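PDB 3HHH: transcriptional regulator, PadR family from Enterococcus faecalis, which probably acts as a dimeric, PadR-family transcriptional regulator that binds DNA through a winged helix-turn-helix domain. Local coordinates for residues 13-18 / 50-55; 24-29 / 75-80. One frame throughout, in Å; residues are numbered along the deposited sequence.

Contact 1 (13-18 / 50-55); sequences ILEGLV and YTILLR
With CG1 of Ile52 set opposite the carbonyl carbon (chi1 -72°) and the rest of the chain extended, its two branches reach different residues of helix 13-24. The longer branch carries CD1 to Leu14, crossing that side chain at about a right angle, with Ile52 CD1 3.3 Å from Leu14 CD2. The shorter branch lies between two neighbours one helical turn apart: Ile52 CG2 is 4.1 Å from Val18 CG2 and equally far from Glu15 CG. Val18 uses both methyls, since its CG1 reaches Leu53 CD2, also at 4.1 Å. Glu15 contributes only its aliphatic part here; a bend at chi2 (85°) turns the carboxylate back along its own helix, where OE1 accepts a weak hydrogen bond from Gly12 N. Glu15 OE2 stays 5.0 Å from Arg55 NH1, so any attraction would be long-range. The interface thus illustrates how one branched side chain can serve as the hub of an apolar helix crossing: the local axes approach to 10.4 Å at a signed angle of -75°. If the domain follows the usual winged helix plan, these are probably its first core helix and its recognition helix. Helix 29-37 adds Leu36 against Leu14 and Ile32 against Leu53, while Ile13 meets Trp95 of helix 82-106 and Leu98 of the second subunit.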
ATOM      1  N   ILE B  13       0.643   0.708  -4.602  1.00 18.15           N
ATOM      2  CA  ILE B  13       2.068   0.984  -4.707  1.00 17.65           C
ATOM      3  C   ILE B  13       2.656   0.342  -5.955  1.00 17.37           C
ATOM      4  O   ILE B  13       3.393   0.983  -6.698  1.00 17.45           O
ATOM      5  CB  ILE B  13       2.848   0.446  -3.485  1.00 17.66           C
ATOM      6  CG1 ILE B  13       2.304   1.048  -2.181  1.00 17.40           C
ATOM      7  CG2 ILE B  13       4.346   0.739  -3.634  1.00 17.25           C
ATOM      8  CD1 ILE B  13       3.082   0.640  -0.950  1.00 17.23           C
ATOM      9  N   LEU B  14       2.328  -0.925  -6.181  1.00 17.20           N
ATOM     10  CA  LEU B  14       2.939  -1.687  -7.269  1.00 16.98           C
ATOM     11  C   LEU B  14       2.642  -1.071  -8.630  1.00 16.75           C
ATOM     12  O   LEU B  14       3.526  -1.003  -9.486  1.00 16.50           O
ATOM     13  CB  LEU B  14       2.480  -3.144  -7.230  1.00 17.00           C
ATOM     14  CG  LEU B  14       3.282  -4.109  -8.111  1.00 17.24           C
ATOM     15  CD1 LEU B  14       4.778  -3.999  -7.837  1.00 16.73           C
ATOM     16  CD2 LEU B  14       2.791  -5.545  -7.901  1.00 17.80           C
ATOM     17  N   GLU B  15       1.403  -0.620  -8.821  1.00 16.65           N
ATOM     18  CA  GLU B  15       1.029   0.139 -10.018  1.00 16.63           C
ATOM     19  C   GLU B  15       1.968   1.328 -10.197  1.00 16.43           C
ATOM     20  O   GLU B  15       2.458   1.585 -11.295  1.00 16.49           O
ATOM     21  CB  GLU B  15      -0.415   0.649  -9.928  1.00 16.72           C
ATOM     22  CG  GLU B  15      -1.501  -0.403 -10.211  1.00 17.22           C
ATOM     23  CD  GLU B  15      -1.896  -1.251  -8.994  1.00 17.53           C
ATOM     24  OE1 GLU B  15      -1.186  -1.227  -7.959  1.00 16.88           O
ATOM     25  OE2 GLU B  15      -2.932  -1.951  -9.088  1.00 17.60           O
ATOM     26  N   GLY B  16       2.221   2.043  -9.104  1.00 16.18           N
ATOM     27  CA  GLY B  16       3.097   3.208  -9.122  1.00 15.97           C
ATOM     28  C   GLY B  16       4.526   2.867  -9.484  1.00 15.78           C
ATOM     29  O   GLY B  16       5.155   3.573 -10.266  1.00 15.85           O
ATOM     30  N   LEU B  17       5.039   1.785  -8.909  1.00 15.64           N
ATOM     31  CA  LEU B  17       6.399   1.333  -9.192  1.00 15.65           C
ATOM     32  C   LEU B  17       6.541   0.834 -10.627  1.00 15.70           C
ATOM     33  O   LEU B  17       7.581   1.019 -11.252  1.00 15.79           O
ATOM     34  CB  LEU B  17       6.803   0.216  -8.225  1.00 15.67           C
ATOM     35  CG  LEU B  17       6.890   0.574  -6.742  1.00 15.45           C
ATOM     36  CD1 LEU B  17       7.342  -0.646  -5.953  1.00 14.88           C
ATOM     37  CD2 LEU B  17       7.835   1.759  -6.510  1.00 15.16           C
ATOM     38  N   VAL B  18       5.497   0.191 -11.140  1.00 15.84           N
ATOM     39  CA  VAL B  18       5.493  -0.276 -12.524  1.00 15.79           C
ATOM     40  C   VAL B  18       5.573   0.922 -13.466  1.00 15.95           C
ATOM     41  O   VAL B  18       6.399   0.941 -14.374  1.00 16.08           O
ATOM     42  CB  VAL B  18       4.250  -1.150 -12.834  1.00 15.73           C
ATOM     43  CG1 VAL B  18       4.046  -1.301 -14.333  1.00 15.31           C
ATOM     44  CG2 VAL B  18       4.393  -2.515 -12.171  1.00 15.26           C
ATOM     45  N   TYR B  50       1.833  -8.671 -15.263  1.00 27.33           N
ATOM     46  CA  TYR B  50       0.976  -8.792 -16.444  1.00 27.20           C
ATOM     47  C   TYR B  50      -0.414  -8.209 -16.187  1.00 27.05           C
ATOM     48  O   TYR B  50      -0.897  -7.384 -16.964  1.00 26.99           O
ATOM     49  CB  TYR B  50       0.870 -10.265 -16.847  1.00 27.27           C
ATOM     50  CG  TYR B  50       0.049 -10.536 -18.087  1.00 27.73           C
ATOM     51  CD1 TYR B  50       0.537 -10.220 -19.355  1.00 27.97           C
ATOM     52  CD2 TYR B  50      -1.206 -11.135 -17.996  1.00 28.32           C
ATOM     53  CE1 TYR B  50      -0.212 -10.478 -20.499  1.00 28.26           C
ATOM     54  CE2 TYR B  50      -1.959 -11.397 -19.134  1.00 28.72           C
ATOM     55  CZ  TYR B  50      -1.460 -11.068 -20.380  1.00 28.73           C
ATOM     56  OH  TYR B  50      -2.215 -11.332 -21.501  1.00 29.00           O
ATOM     57  N   THR B  51      -1.040  -8.632 -15.087  1.00 26.88           N
ATOM     58  CA  THR B  51      -2.370  -8.144 -14.711  1.00 26.70           C
ATOM     59  C   THR B  51      -2.369  -6.626 -14.597  1.00 26.53           C
ATOM     60  O   THR B  51      -3.271  -5.958 -15.100  1.00 26.49           O
ATOM     61  CB  THR B  51      -2.839  -8.737 -13.362  1.00 26.72           C
ATOM     62  OG1 THR B  51      -2.774 -10.167 -13.413  1.00 27.06           O
ATOM     63  CG2 THR B  51      -4.268  -8.310 -13.049  1.00 26.34           C
ATOM     64  N   ILE B  52      -1.350  -6.096 -13.925  1.00 26.40           N
ATOM     65  CA  ILE B  52      -1.186  -4.654 -13.765  1.00 26.30           C
ATOM     66  C   ILE B  52      -0.996  -3.965 -15.115  1.00 26.23           C
ATOM     67  O   ILE B  52      -1.594  -2.919 -15.363  1.00 26.29           O
ATOM     68  CB  ILE B  52       0.005  -4.322 -12.828  1.00 26.31           C
ATOM     69  CG1 ILE B  52      -0.358  -4.666 -11.380  1.00 26.19           C
ATOM     70  CG2 ILE B  52       0.398  -2.851 -12.942  1.00 26.08           C
ATOM     71  CD1 ILE B  52       0.815  -4.616 -10.427  1.00 25.97           C
ATOM     72  N   LEU B  53      -0.181  -4.566 -15.983  1.00 26.09           N
ATOM     73  CA  LEU B  53       0.093  -4.002 -17.309  1.00 26.00           C
ATOM     74  C   LEU B  53      -1.160  -3.943 -18.188  1.00 26.19           C
ATOM     75  O   LEU B  53      -1.356  -2.972 -18.925  1.00 26.31           O
ATOM     76  CB  LEU B  53       1.201  -4.789 -18.017  1.00 25.89           C
ATOM     77  CG  LEU B  53       2.619  -4.553 -17.491  1.00 25.56           C
ATOM     78  CD1 LEU B  53       3.567  -5.647 -17.979  1.00 24.86           C
ATOM     79  CD2 LEU B  53       3.121  -3.164 -17.894  1.00 24.55           C
ATOM     80  N   LEU B  54      -2.002  -4.971 -18.115  1.00 26.31           N
ATOM     81  CA  LEU B  54      -3.297  -4.942 -18.799  1.00 26.41           C
ATOM     82  C   LEU B  54      -4.099  -3.712 -18.378  1.00 26.62           C
ATOM     83  O   LEU B  54      -4.668  -3.019 -19.220  1.00 26.53           O
ATOM     84  CB  LEU B  54      -4.108  -6.218 -18.520  1.00 26.36           C
ATOM     85  CG  LEU B  54      -3.832  -7.412 -19.441  1.00 26.32           C
ATOM     86  CD1 LEU B  54      -4.398  -8.701 -18.848  1.00 25.89           C
ATOM     87  CD2 LEU B  54      -4.397  -7.160 -20.835  1.00 25.57           C
ATOM     88  N   ARG B  55      -4.127  -3.440 -17.076  1.00 26.99           N
ATOM     89  CA  ARG B  55      -4.909  -2.326 -16.548  1.00 27.36           C
ATOM     90  C   ARG B  55      -4.331  -0.971 -16.959  1.00 27.60           C
ATOM     91  O   ARG B  55      -5.078  -0.056 -17.312  1.00 27.57           O
ATOM     92  CB  ARG B  55      -5.022  -2.414 -15.022  1.00 27.39           C
ATOM     93  CG  ARG B  55      -5.971  -1.376 -14.440  1.00 27.54           C
ATOM     94  CD  ARG B  55      -6.239  -1.585 -12.960  1.00 27.71           C
ATOM     95  NE  ARG B  55      -7.062  -0.498 -12.432  1.00 27.67           N
ATOM     96  CZ  ARG B  55      -6.609   0.716 -12.119  1.00 27.75           C
ATOM     97  NH1 ARG B  55      -5.323   1.025 -12.263  1.00 27.45           N
ATOM     98  NH2 ARG B  55      -7.451   1.634 -11.652  1.00 27.86           N
TER

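Contact 2 (24-29 / 75-80); sequences RKETYG and RKFYRL. With SO4 (sulfate ion), chain E.
Thr27 and Tyr78 form a single antiparallel bridge, a hydrogen-bonded pair, between an otherwise irregular loop and strand 75-80. Tyr78 N donates to Thr27 O over 2.6 Å, in the carbonyl plane; the return bond, Thr27 N to Tyr78 O, is weak at 3.4 Å. Thr27 O also lies in the plane of the Tyr78 ring, at its edge. Beyond the bridge, Tyr28 is held between two strand residues. Its CG stands between the backbone N and the carbonyl carbon (chi1 63°), which places the ring beside Arg75 and Phe77: Arg75 CD sits over one face in a CH-pi contact, 3.5 Å from the centroid, and the ring edge turns toward the face of Phe77 in an offset edge-to-face pair with planes at 72°. On the other side of the bridge, Glu26 and Arg79 run side by side in a long, weak salt bridge; their stronger partners are Lys67 and Glu65. A sulfate, probably from the crystallisation liquor, accepts a hydrogen bond from Lys76 N at its O2, 3.1 Å away. The bridge thus attaches the loop between helices 13-24 and 29-37 to hairpin 62-69/74-80, probably a winged helix wing, while Tyr78 packs on Glu57 of helix 46-58.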
ATOM      1  N   ARG B  24      11.559   5.019 -16.880  1.00 24.71           N
ATOM      2  CA  ARG B  24      13.016   5.011 -16.927  1.00 25.55           C
ATOM      3  C   ARG B  24      13.517   4.396 -18.232  1.00 26.25           C
ATOM      4  O   ARG B  24      14.431   4.929 -18.865  1.00 26.50           O
ATOM      5  CB  ARG B  24      13.568   4.221 -15.738  1.00 25.61           C
ATOM      6  CG  ARG B  24      14.609   4.959 -14.915  1.00 26.27           C
ATOM      7  CD  ARG B  24      15.279   4.015 -13.925  1.00 27.40           C
ATOM      8  NE  ARG B  24      14.298   3.286 -13.110  1.00 28.49           N
ATOM      9  CZ  ARG B  24      14.581   2.276 -12.284  1.00 28.74           C
ATOM     10  NH1 ARG B  24      15.831   1.847 -12.123  1.00 28.88           N
ATOM     11  NH2 ARG B  24      13.598   1.697 -11.602  1.00 28.83           N
ATOM     12  N   LYS B  25      12.910   3.276 -18.623  1.00 27.05           N
ATOM     13  CA  LYS B  25      13.320   2.536 -19.815  1.00 27.62           C
ATOM     14  C   LYS B  25      12.129   1.817 -20.462  1.00 27.99           C
ATOM     15  O   LYS B  25      11.280   1.259 -19.761  1.00 28.01           O
ATOM     16  CB  LYS B  25      14.392   1.508 -19.438  1.00 27.71           C
ATOM     17  CG  LYS B  25      15.168   0.927 -20.625  1.00 28.31           C
ATOM     18  CD  LYS B  25      15.853  -0.387 -20.251  1.00 28.83           C
ATOM     19  CE  LYS B  25      16.811  -0.854 -21.338  1.00 29.18           C
ATOM     20  NZ  LYS B  25      17.564  -2.081 -20.930  1.00 29.51           N
ATOM     21  N   GLU B  26      12.077   1.831 -21.795  1.00 28.43           N
ATOM     22  CA  GLU B  26      11.103   1.023 -22.536  1.00 28.72           C
ATOM     23  C   GLU B  26      11.355  -0.447 -22.211  1.00 28.86           C
ATOM     24  O   GLU B  26      12.506  -0.892 -22.188  1.00 28.92           O
ATOM     25  CB  GLU B  26      11.219   1.256 -24.046  1.00 28.82           C
ATOM     26  CG  GLU B  26      10.013   0.754 -24.839  1.00 29.15           C
ATOM     27  CD  GLU B  26      10.279   0.602 -26.329  1.00 29.60           C
ATOM     28  OE1 GLU B  26       9.326   0.788 -27.116  1.00 29.80           O
ATOM     29  OE2 GLU B  26      11.426   0.289 -26.716  1.00 29.94           O
ATOM     30  N   THR B  27      10.285  -1.199 -21.968  1.00 28.93           N
ATOM     31  CA  THR B  27      10.420  -2.475 -21.277  1.00 28.99           C
ATOM     32  C   THR B  27       9.251  -3.434 -21.506  1.00 28.93           C
ATOM     33  O   THR B  27       8.211  -3.046 -22.035  1.00 28.93           O
ATOM     34  CB  THR B  27      10.544  -2.213 -19.759  1.00 29.06           C
ATOM     35  OG1 THR B  27      10.854  -3.427 -19.068  1.00 29.49           O
ATOM     36  CG2 THR B  27       9.248  -1.623 -19.217  1.00 29.05           C
ATOM     37  N   TYR B  28       9.438  -4.685 -21.087  1.00 28.80           N
ATOM     38  CA  TYR B  28       8.390  -5.704 -21.151  1.00 28.82           C
ATOM     39  C   TYR B  28       8.336  -6.515 -19.848  1.00 28.75           C
ATOM     40  O   TYR B  28       9.311  -6.570 -19.096  1.00 28.69           O
ATOM     41  CB  TYR B  28       8.613  -6.632 -22.349  1.00 28.81           C
ATOM     42  CG  TYR B  28       9.898  -7.414 -22.266  1.00 29.14           C
ATOM     43  CD1 TYR B  28      11.108  -6.828 -22.612  1.00 29.35           C
ATOM     44  CD2 TYR B  28       9.908  -8.738 -21.831  1.00 29.50           C
ATOM     45  CE1 TYR B  28      12.293  -7.533 -22.537  1.00 29.66           C
ATOM     46  CE2 TYR B  28      11.096  -9.455 -21.748  1.00 29.44           C
ATOM     47  CZ  TYR B  28      12.285  -8.842 -22.101  1.00 29.69           C
ATOM     48  OH  TYR B  28      13.475  -9.530 -22.027  1.00 30.26           O
ATOM     49  N   GLY B  29       7.190  -7.150 -19.607  1.00 28.68           N
ATOM     50  CA  GLY B  29       6.907  -7.887 -18.368  1.00 28.56           C
ATOM     51  C   GLY B  29       8.080  -8.519 -17.638  1.00 28.50           C
ATOM     52  O   GLY B  29       8.245  -8.315 -16.436  1.00 28.74           O
ATOM     53  N   ARG B  75       8.232  -9.282 -28.512  1.00 31.54           N
ATOM     54  CA  ARG B  75       7.825  -9.028 -27.135  1.00 31.40           C
ATOM     55  C   ARG B  75       7.001  -7.756 -27.083  1.00 31.07           C
ATOM     56  O   ARG B  75       7.160  -6.880 -27.927  1.00 31.04           O
ATOM     57  CB  ARG B  75       9.047  -8.891 -26.227  1.00 31.57           C
ATOM     58  CG  ARG B  75       9.578 -10.206 -25.696  1.00 32.18           C
ATOM     59  CD  ARG B  75      10.981 -10.043 -25.155  1.00 33.31           C
ATOM     60  NE  ARG B  75      11.500 -11.281 -24.569  1.00 34.22           N
ATOM     61  CZ  ARG B  75      12.771 -11.481 -24.211  1.00 34.99           C
ATOM     62  NH1 ARG B  75      13.685 -10.527 -24.370  1.00 35.36           N
ATOM     63  NH2 ARG B  75      13.133 -12.647 -23.683  1.00 35.30           N
ATOM     64  N   LYS B  76       6.132  -7.660 -26.083  1.00 30.77           N
ATOM     65  CA  LYS B  76       5.267  -6.497 -25.917  1.00 30.58           C
ATOM     66  C   LYS B  76       5.978  -5.451 -25.047  1.00 30.34           C
ATOM     67  O   LYS B  76       6.063  -5.597 -23.829  1.00 30.30           O
ATOM     68  CB  LYS B  76       3.926  -6.929 -25.311  1.00 30.59           C
ATOM     69  CG  LYS B  76       2.785  -5.947 -25.523  1.00 30.51           C
ATOM     70  CD  LYS B  76       1.437  -6.623 -25.306  1.00 30.64           C
ATOM     71  CE  LYS B  76       0.290  -5.620 -25.337  1.00 30.69           C
ATOM     72  NZ  LYS B  76      -1.025  -6.271 -25.612  1.00 30.54           N
ATOM     73  N   PHE B  77       6.501  -4.411 -25.695  1.00 30.13           N
ATOM     74  CA  PHE B  77       7.256  -3.353 -25.021  1.00 29.90           C
ATOM     75  C   PHE B  77       6.357  -2.171 -24.661  1.00 29.85           C
ATOM     76  O   PHE B  77       5.428  -1.846 -25.405  1.00 29.89           O
ATOM     77  CB  PHE B  77       8.409  -2.871 -25.908  1.00 29.80           C
ATOM     78  CG  PHE B  77       9.541  -3.853 -26.015  1.00 29.60           C
ATOM     79  CD1 PHE B  77      10.593  -3.819 -25.112  1.00 29.24           C
ATOM     80  CD2 PHE B  77       9.558  -4.807 -27.021  1.00 29.85           C
ATOM     81  CE1 PHE B  77      11.644  -4.720 -25.207  1.00 29.36           C
ATOM     82  CE2 PHE B  77      10.607  -5.717 -27.125  1.00 29.95           C
ATOM     83  CZ  PHE B  77      11.650  -5.672 -26.213  1.00 29.87           C
ATOM     84  N   TYR B  78       6.652  -1.522 -23.534  1.00 29.73           N
ATOM     85  CA  TYR B  78       5.804  -0.454 -22.994  1.00 29.72           C
ATOM     86  C   TYR B  78       6.523   0.889 -22.872  1.00 29.57           C
ATOM     87  O   TYR B  78       7.743   0.946 -22.732  1.00 29.56           O
ATOM     88  CB  TYR B  78       5.273  -0.847 -21.610  1.00 29.77           C
ATOM     89  CG  TYR B  78       4.377  -2.060 -21.608  1.00 30.12           C
ATOM     90  CD1 TYR B  78       2.991  -1.927 -21.672  1.00 30.44           C
ATOM     91  CD2 TYR B  78       4.911  -3.343 -21.536  1.00 30.59           C
ATOM     92  CE1 TYR B  78       2.162  -3.044 -21.668  1.00 30.59           C
ATOM     93  CE2 TYR B  78       4.091  -4.466 -21.531  1.00 30.90           C
ATOM     94  CZ  TYR B  78       2.719  -4.310 -21.595  1.00 30.81           C
ATOM     95  OH  TYR B  78       1.912  -5.425 -21.588  1.00 31.70           O
ATOM     96  N   ARG B  79       5.743   1.965 -22.912  1.00 29.42           N
ATOM     97  CA  ARG B  79       6.245   3.310 -22.644  1.00 29.42           C
ATOM     98  C   ARG B  79       5.109   4.183 -22.117  1.00 29.23           C
ATOM     99  O   ARG B  79       3.942   3.967 -22.445  1.00 29.06           O
ATOM    100  CB  ARG B  79       6.870   3.931 -23.901  1.00 29.61           C
ATOM    101  CG  ARG B  79       5.943   4.001 -25.115  1.00 30.26           C
ATOM    102  CD  ARG B  79       6.693   4.413 -26.379  1.00 31.08           C
ATOM    103  NE  ARG B  79       5.839   4.354 -27.573  1.00 32.27           N
ATOM    104  CZ  ARG B  79       5.718   3.304 -28.394  1.00 32.52           C
ATOM    105  NH1 ARG B  79       6.395   2.178 -28.183  1.00 32.75           N
ATOM    106  NH2 ARG B  79       4.905   3.383 -29.446  1.00 32.37           N
ATOM    107  N   LEU B  80       5.457   5.163 -21.289  1.00 29.09           N
ATOM    108  CA  LEU B  80       4.462   6.037 -20.674  1.00 28.87           C
ATOM    109  C   LEU B  80       3.875   7.023 -21.674  1.00 28.75           C
ATOM    110  O   LEU B  80       4.591   7.592 -22.495  1.00 28.75           O
ATOM    111  CB  LEU B  80       5.076   6.819 -19.511  1.00 28.79           C
ATOM    112  CG  LEU B  80       5.536   6.025 -18.289  1.00 28.69           C
ATOM    113  CD1 LEU B  80       5.911   6.991 -17.179  1.00 27.97           C
ATOM    114  CD2 LEU B  80       4.460   5.049 -17.816  1.00 28.42           C
TER
HETATM  115  S   SO4 E 114       5.801 -10.784 -23.853  1.00 88.79           S
HETATM  116  O1  SO4 E 114       6.594 -11.454 -24.879  1.00 88.96           O
HETATM  117  O2  SO4 E 114       4.747  -9.984 -24.476  1.00 88.55           O
HETATM  118  O3  SO4 E 114       5.201 -11.802 -22.991  1.00 88.84           O
HETATM  119  O4  SO4 E 114       6.674  -9.913 -23.067  1.00 88.99           O

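How the contacts relate
Read from the N terminus, the chain enters contact 1 in helix 13-24, leaves that helix into the first segment of contact 2, and continues through helix 29-37 to helix 46-58, where contact 1 closes. The hairpin strand 74-80 then closes contact 2. Because the segments alternate, the two loops cross rather than nest, a simple example of interleaved closures in a small domain. Contact 1 joins helix to helix in the core; contact 2 joins the hairpin, probably the wing, to the loop ahead of helix 29-37. Their centres lie about 12 Å apart, and Leu53 links them directly, its CB 3.7 Å from Tyr78 OH and its CD1 packed on Gly29 CA.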